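PDB 6GV5: hyperosmolarity resistance protein Emb from Staphylococcus epidermidis, which probably mediates adherence of the bacterium to surface-immobilized fibronectin, as part of a giant extracellular matrix binding protein. Local coordinates for residues 32-37 and 41-46; 58-63 and 112-117. All blocks are in the same frame, centred on the assembly; numbering follows the deposited sequence.

Contact 1. Residues 32-37 and 41-46; sequences NIINQQ and ANVAKQ
Gln37, just past the end of helix 24-35, meets three side chains of helix 40-65 along its length. Its CB lies against the methyl CG2 of Val43 at 3.6 Å. The chain then bends at chi2 (-55°), which turns the amide back toward its own helix; the side chains of Gln37 and Gln46 cross at about a right angle, with CD of Gln37 3.8 Å from CG of Gln46. At the tip the two amide atoms part company. OE1 comes up to CB of Asn42 at 3.3 Å, a contact with carbon and not a hydrogen bond, while NE2 donates to the carbonyl oxygen of Ile33 at 2.8 Å. That bond is nearly straight at the hydrogen, 166°, and its acceptor lies in the plane of the Gln37 amide, which limits the amide's rotation, although the donor stands above the Ile33 carbonyl plane. Backbone N of Gln36 reaches the same oxygen from the opposite face, giving it two donors. Gln46 also receives Ile33, whose CG2 touches its OE1 at 3.4 Å. Deeper in, Ile34 sends CD1 to CB of Gln46 at 3.8 Å, and both Ile34 and Val43 are backed by helix 2-18. This is a helical hairpin between the second and third helices of a three-helix bundle, consistent with the GA module.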
loop_
_atom_site.group_PDB
_atom_site.type_symbol
_atom_site.label_atom_id
_atom_site.label_comp_id
_atom_site.label_asym_id
_atom_site.label_seq_id
_atom_site.Cartn_x
_atom_site.Cartn_y
_atom_site.Cartn_z
ATOM N N ASN A 32 2.937 7.132 14.891
ATOM C CA ASN A 32 4.079 7.172 15.797
ATOM C C ASN A 32 5.220 7.992 15.208
ATOM O O ASN A 32 5.877 8.759 15.920
ATOM C CB ASN A 32 4.547 5.751 16.101
ATOM C CG ASN A 32 5.660 5.714 17.113
ATOM O OD1 ASN A 32 5.629 6.433 18.114
ATOM N ND2 ASN A 32 6.665 4.888 16.858
ATOM N N ILE A 33 5.475 7.836 13.909
ATOM C CA ILE A 33 6.493 8.640 13.245
ATOM C C ILE A 33 6.138 10.118 13.338
ATOM O O ILE A 33 6.998 10.957 13.633
ATOM C CB ILE A 33 6.658 8.181 11.785
ATOM C CG1 ILE A 33 7.233 6.759 11.743
ATOM C CG2 ILE A 33 7.548 9.146 11.016
ATOM C CD1 ILE A 33 7.116 6.083 10.392
ATOM N N ILE A 34 4.870 10.458 13.093
ATOM C CA ILE A 34 4.431 11.849 13.201
ATOM C C ILE A 34 4.740 12.386 14.594
ATOM O O ILE A 34 5.298 13.478 14.753
ATOM C CB ILE A 34 2.931 11.967 12.883
ATOM C CG1 ILE A 34 2.642 11.695 11.400
ATOM C CG2 ILE A 34 2.401 13.342 13.277
ATOM C CD1 ILE A 34 3.192 12.732 10.448
ATOM N N ASN A 35 4.381 11.619 15.627
ATOM C CA ASN A 35 4.529 12.104 16.995
ATOM C C ASN A 35 5.981 12.385 17.351
ATOM O O ASN A 35 6.252 13.211 18.231
ATOM C CB ASN A 35 3.948 11.089 17.980
ATOM C CG ASN A 35 2.438 11.083 17.990
ATOM O OD1 ASN A 35 1.796 12.090 17.690
ATOM N ND2 ASN A 35 1.856 9.945 18.345
ATOM N N GLN A 36 6.925 11.715 16.694
ATOM C CA GLN A 36 8.338 11.850 17.021
ATOM C C GLN A 36 9.026 12.990 16.277
ATOM O O GLN A 36 10.219 13.224 16.506
ATOM C CB GLN A 36 9.078 10.538 16.727
ATOM N N GLN A 37 8.317 13.704 15.406
ATOM C CA GLN A 37 8.931 14.775 14.635
ATOM C C GLN A 37 9.094 16.029 15.491
ATOM O O GLN A 37 8.272 16.328 16.362
ATOM C CB GLN A 37 8.097 15.096 13.396
ATOM C CG GLN A 37 7.875 13.905 12.479
ATOM C CD GLN A 37 9.168 13.243 12.055
ATOM O OE1 GLN A 37 10.068 13.891 11.525
ATOM N NE2 GLN A 37 9.271 11.943 12.298
ATOM N N ALA A 41 7.993 21.326 9.447
ATOM C CA ALA A 41 8.469 20.913 8.133
ATOM C C ALA A 41 8.608 19.397 8.060
ATOM O O ALA A 41 8.207 18.776 7.067
ATOM C CB ALA A 41 9.803 21.596 7.821
ATOM N N ASN A 42 9.154 18.781 9.111
ATOM C CA ASN A 42 9.335 17.333 9.109
ATOM C C ASN A 42 7.999 16.610 9.212
ATOM O O ASN A 42 7.823 15.533 8.627
ATOM C CB ASN A 42 10.253 16.912 10.257
ATOM C CG ASN A 42 11.717 17.150 9.948
ATOM O OD1 ASN A 42 12.109 17.274 8.788
ATOM N ND2 ASN A 42 12.539 17.207 10.991
ATOM N N VAL A 43 7.048 17.174 9.961
ATOM C CA VAL A 43 5.711 16.591 10.012
ATOM C C VAL A 43 5.093 16.585 8.622
ATOM O O VAL A 43 4.481 15.596 8.203
ATOM C CB VAL A 43 4.819 17.349 11.013
ATOM C CG1 VAL A 43 3.370 16.882 10.901
ATOM C CG2 VAL A 43 5.339 17.154 12.432
ATOM N N ALA A 44 5.254 17.681 7.880
ATOM C CA ALA A 44 4.680 17.758 6.540
ATOM C C ALA A 44 5.338 16.757 5.600
ATOM O O ALA A 44 4.665 16.168 4.747
ATOM C CB ALA A 44 4.820 19.178 5.988
ATOM N N LYS A 45 6.655 16.565 5.732
ATOM C CA LYS A 45 7.348 15.576 4.915
ATOM C C LYS A 45 6.797 14.183 5.181
ATOM O O LYS A 45 6.538 13.408 4.251
ATOM C CB LYS A 45 8.850 15.604 5.201
ATOM C CG LYS A 45 9.556 16.895 4.834
ATOM C CD LYS A 45 10.995 16.880 5.344
ATOM C CE LYS A 45 11.649 18.250 5.236
ATOM N NZ LYS A 45 12.952 18.300 5.961
ATOM N N GLN A 46 6.618 13.842 6.458
ATOM C CA GLN A 46 6.116 12.516 6.803
ATOM C C GLN A 46 4.661 12.347 6.390
ATOM O O GLN A 46 4.260 11.248 5.989
ATOM C CB GLN A 46 6.292 12.270 8.301
ATOM C CG GLN A 46 7.746 12.155 8.731
ATOM C CD GLN A 46 8.465 11.017 8.030
ATOM O OE1 GLN A 46 7.855 9.999 7.693
ATOM N NE2 GLN A 46 9.763 11.185 7.797
#

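Contact 2. Residues 58-63 and 112-117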
loop_
_atom_site.group_PDB
_atom_site.type_symbol
_atom_site.label_atom_id
_atom_site.label_comp_id
_atom_site.label_asym_id
_atom_site.label_seq_id
_atom_site.Cartn_x
_atom_site.Cartn_y
_atom_site.Cartn_z
ATOM N N GLU A 58 -3.645 1.680 -1.910
ATOM C CA GLU A 58 -4.884 1.596 -2.675
ATOM C C GLU A 58 -4.664 0.808 -3.960
ATOM O O GLU A 58 -5.471 -0.060 -4.314
ATOM C CB GLU A 58 -5.413 2.999 -2.992
ATOM C CG GLU A 58 -5.986 3.735 -1.801
ATOM C CD GLU A 58 -6.506 5.113 -2.166
ATOM O OE1 GLU A 58 -6.137 5.620 -3.248
ATOM O OE2 GLU A 58 -7.285 5.685 -1.374
ATOM N N GLU A 59 -3.585 1.128 -4.690
ATOM C CA GLU A 59 -3.278 0.408 -5.920
ATOM C C GLU A 59 -3.048 -1.072 -5.649
ATOM O O GLU A 59 -3.508 -1.933 -6.417
ATOM C CB GLU A 59 -2.031 0.992 -6.575
ATOM C CG GLU A 59 -2.151 2.398 -7.116
ATOM C CD GLU A 59 -0.881 2.816 -7.834
ATOM O OE1 GLU A 59 -0.293 1.958 -8.528
ATOM O OE2 GLU A 59 -0.462 3.984 -7.691
ATOM N N LEU A 60 -2.314 -1.384 -4.587
ATOM C CA LEU A 60 -2.050 -2.779 -4.260
ATOM C C LEU A 60 -3.333 -3.508 -3.890
ATOM O O LEU A 60 -3.557 -4.644 -4.334
ATOM C CB LEU A 60 -1.038 -2.864 -3.125
ATOM C CG LEU A 60 -0.703 -4.296 -2.681
ATOM C CD1 LEU A 60 0.009 -5.096 -3.752
ATOM C CD2 LEU A 60 0.128 -4.232 -1.405
ATOM N N LYS A 61 -4.194 -2.874 -3.086
ATOM C CA LYS A 61 -5.436 -3.524 -2.684
ATOM C C LYS A 61 -6.328 -3.815 -3.883
ATOM O O LYS A 61 -7.004 -4.848 -3.919
ATOM C CB LYS A 61 -6.172 -2.655 -1.661
ATOM C CG LYS A 61 -5.588 -2.770 -0.258
ATOM C CD LYS A 61 -6.263 -1.829 0.737
ATOM C CE LYS A 61 -5.934 -2.214 2.179
ATOM N NZ LYS A 61 -6.585 -1.271 3.158
ATOM N N VAL A 62 -6.355 -2.920 -4.876
ATOM C CA VAL A 62 -7.126 -3.176 -6.084
ATOM C C VAL A 62 -6.518 -4.335 -6.853
ATOM O O VAL A 62 -7.235 -5.223 -7.325
ATOM C CB VAL A 62 -7.200 -1.910 -6.950
ATOM C CG1 VAL A 62 -7.779 -2.220 -8.332
ATOM C CG2 VAL A 62 -8.051 -0.853 -6.251
ATOM N N ALA A 63 -5.186 -4.351 -6.983
ATOM C CA ALA A 63 -4.536 -5.403 -7.758
ATOM C C ALA A 63 -4.794 -6.769 -7.149
ATOM O O ALA A 63 -4.978 -7.761 -7.872
ATOM C CB ALA A 63 -3.033 -5.147 -7.843
ATOM N N ASN A 112 5.502 -0.714 -4.418
ATOM C CA ASN A 112 5.450 -0.542 -5.862
ATOM C C ASN A 112 6.005 -1.771 -6.566
ATOM O O ASN A 112 5.468 -2.200 -7.593
ATOM C CB ASN A 112 6.213 0.716 -6.278
ATOM C CG ASN A 112 5.879 1.150 -7.689
ATOM O OD1 ASN A 112 4.731 1.482 -7.991
ATOM N ND2 ASN A 112 6.877 1.138 -8.566
ATOM N N ARG A 113 7.067 -2.368 -6.016
ATOM C CA ARG A 113 7.620 -3.574 -6.619
ATOM C C ARG A 113 6.588 -4.691 -6.629
ATOM O O ARG A 113 6.423 -5.394 -7.634
ATOM C CB ARG A 113 8.872 -4.016 -5.867
ATOM C CG ARG A 113 9.567 -5.206 -6.508
ATOM C CD ARG A 113 10.911 -5.495 -5.858
ATOM N NE ARG A 113 11.853 -4.388 -6.010
ATOM C CZ ARG A 113 12.544 -4.136 -7.118
ATOM N NH1 ARG A 113 12.397 -4.907 -8.190
ATOM N NH2 ARG A 113 13.382 -3.110 -7.156
ATOM N N THR A 114 5.877 -4.866 -5.514
ATOM C CA THR A 114 4.856 -5.907 -5.457
ATOM C C THR A 114 3.731 -5.635 -6.449
ATOM O O THR A 114 3.250 -6.559 -7.120
ATOM C CB THR A 114 4.300 -6.023 -4.042
ATOM O OG1 THR A 114 5.376 -6.234 -3.120
ATOM C CG2 THR A 114 3.332 -7.191 -3.956
ATOM N N ILE A 115 3.283 -4.380 -6.545
ATOM C CA ILE A 115 2.269 -4.019 -7.528
ATOM C C ILE A 115 2.747 -4.375 -8.926
ATOM O O ILE A 115 2.003 -4.947 -9.740
ATOM C CB ILE A 115 1.926 -2.519 -7.428
ATOM C CG1 ILE A 115 1.268 -2.180 -6.089
ATOM C CG2 ILE A 115 1.009 -2.118 -8.576
ATOM C CD1 ILE A 115 1.326 -0.689 -5.767
ATOM N N GLN A 116 4.007 -4.037 -9.235
ATOM C CA GLN A 116 4.516 -4.278 -10.579
ATOM C C GLN A 116 4.607 -5.769 -10.874
ATOM O O GLN A 116 4.336 -6.192 -12.001
ATOM C CB GLN A 116 5.883 -3.604 -10.746
ATOM C CG GLN A 116 6.319 -3.493 -12.200
ATOM C CD GLN A 116 5.369 -2.643 -13.035
ATOM O OE1 GLN A 116 5.234 -1.439 -12.807
ATOM N NE2 GLN A 116 4.697 -3.271 -14.001
ATOM N N GLU A 117 4.968 -6.582 -9.870
ATOM C CA GLU A 117 5.007 -8.029 -10.062
ATOM C C GLU A 117 3.620 -8.579 -10.375
ATOM O O GLU A 117 3.460 -9.433 -11.255
ATOM C CB GLU A 117 5.575 -8.720 -8.821
ATOM C CG GLU A 117 7.063 -8.472 -8.601
ATOM C CD GLU A 117 7.629 -9.225 -7.410
ATOM O OE1 GLU A 117 6.941 -10.128 -6.884
ATOM O OE2 GLU A 117 8.770 -8.913 -6.998
#
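Helices 40-65 and 108-123 run in the same general direction here, their local axes 29° apart and 9.6 Å distant at closest approach, with Leu60 and Ile115 the pair whose CA atoms come closest, 5.6 Å apart. Ile115 does most of the reaching. Its CG1 is anti to the carbonyl carbon (chi1 -65°), and with chi2 near extended (161°) the branch is carried out to the other helix, where it lies over the start of the Leu60 side chain: CG1 is 3.8 Å from CB of Leu60. One bond further on, CD1 spans the step between neighbouring residues, meeting CB of Glu59 at 3.8 Å and the backbone N of Leu60 at 3.9 Å. The side chains of Glu59 and Ile115 cross at about a right angle. The extended chain of the solvent-exposed Glu59 runs on past the methyl, with OE1 still 4.2 Å from CD1 of Ile115. Contacts of this kind, without a hydrogen bond between the segments, join helix 40-65 to helix 108-123, which with helix 81-99 form a three-helix bundle, consistent with the FIVAR domain; Ile97 of helix 81-99 touches both Leu60 and Thr114. Leu60 starts out along its own helix flank, but CG, anti to the backbone N, brings CD1 across to CG2 of Thr114 at 3.9 Å, and the same methyl lies equally near CG1 of Ile115. Thr114 thus offers carbon to the interface. Its hydroxyl OG1 is hydrogen-bonded to the backbone oxygen of Asp110, one turn earlier in helix 108-123, which gives this buried polar atom a partner within its own helix. Ile118, a turn beyond Thr114, extends the apolar surface toward both Leu60 and Ala63.

How the contacts relate
Helix 40-65 is common to both contacts and runs from one bundle into the other. Contact 1 uses its early turns, in the GA module, and closes a short connection in which only three residues separate the segments. Contact 2 uses its late turns, in the FIVAR domain, and brings together segments 49 residues apart in sequence. The contacts follow each other along the chain; their centres are 25 Å apart and their nearest atoms about 15 Å, so neither touches the other. The centre of contact 1, partly buried, lies about 19 Å from the centre of the elongated chain, whereas that of contact 2, a buried contact, lies about 7 Å from it.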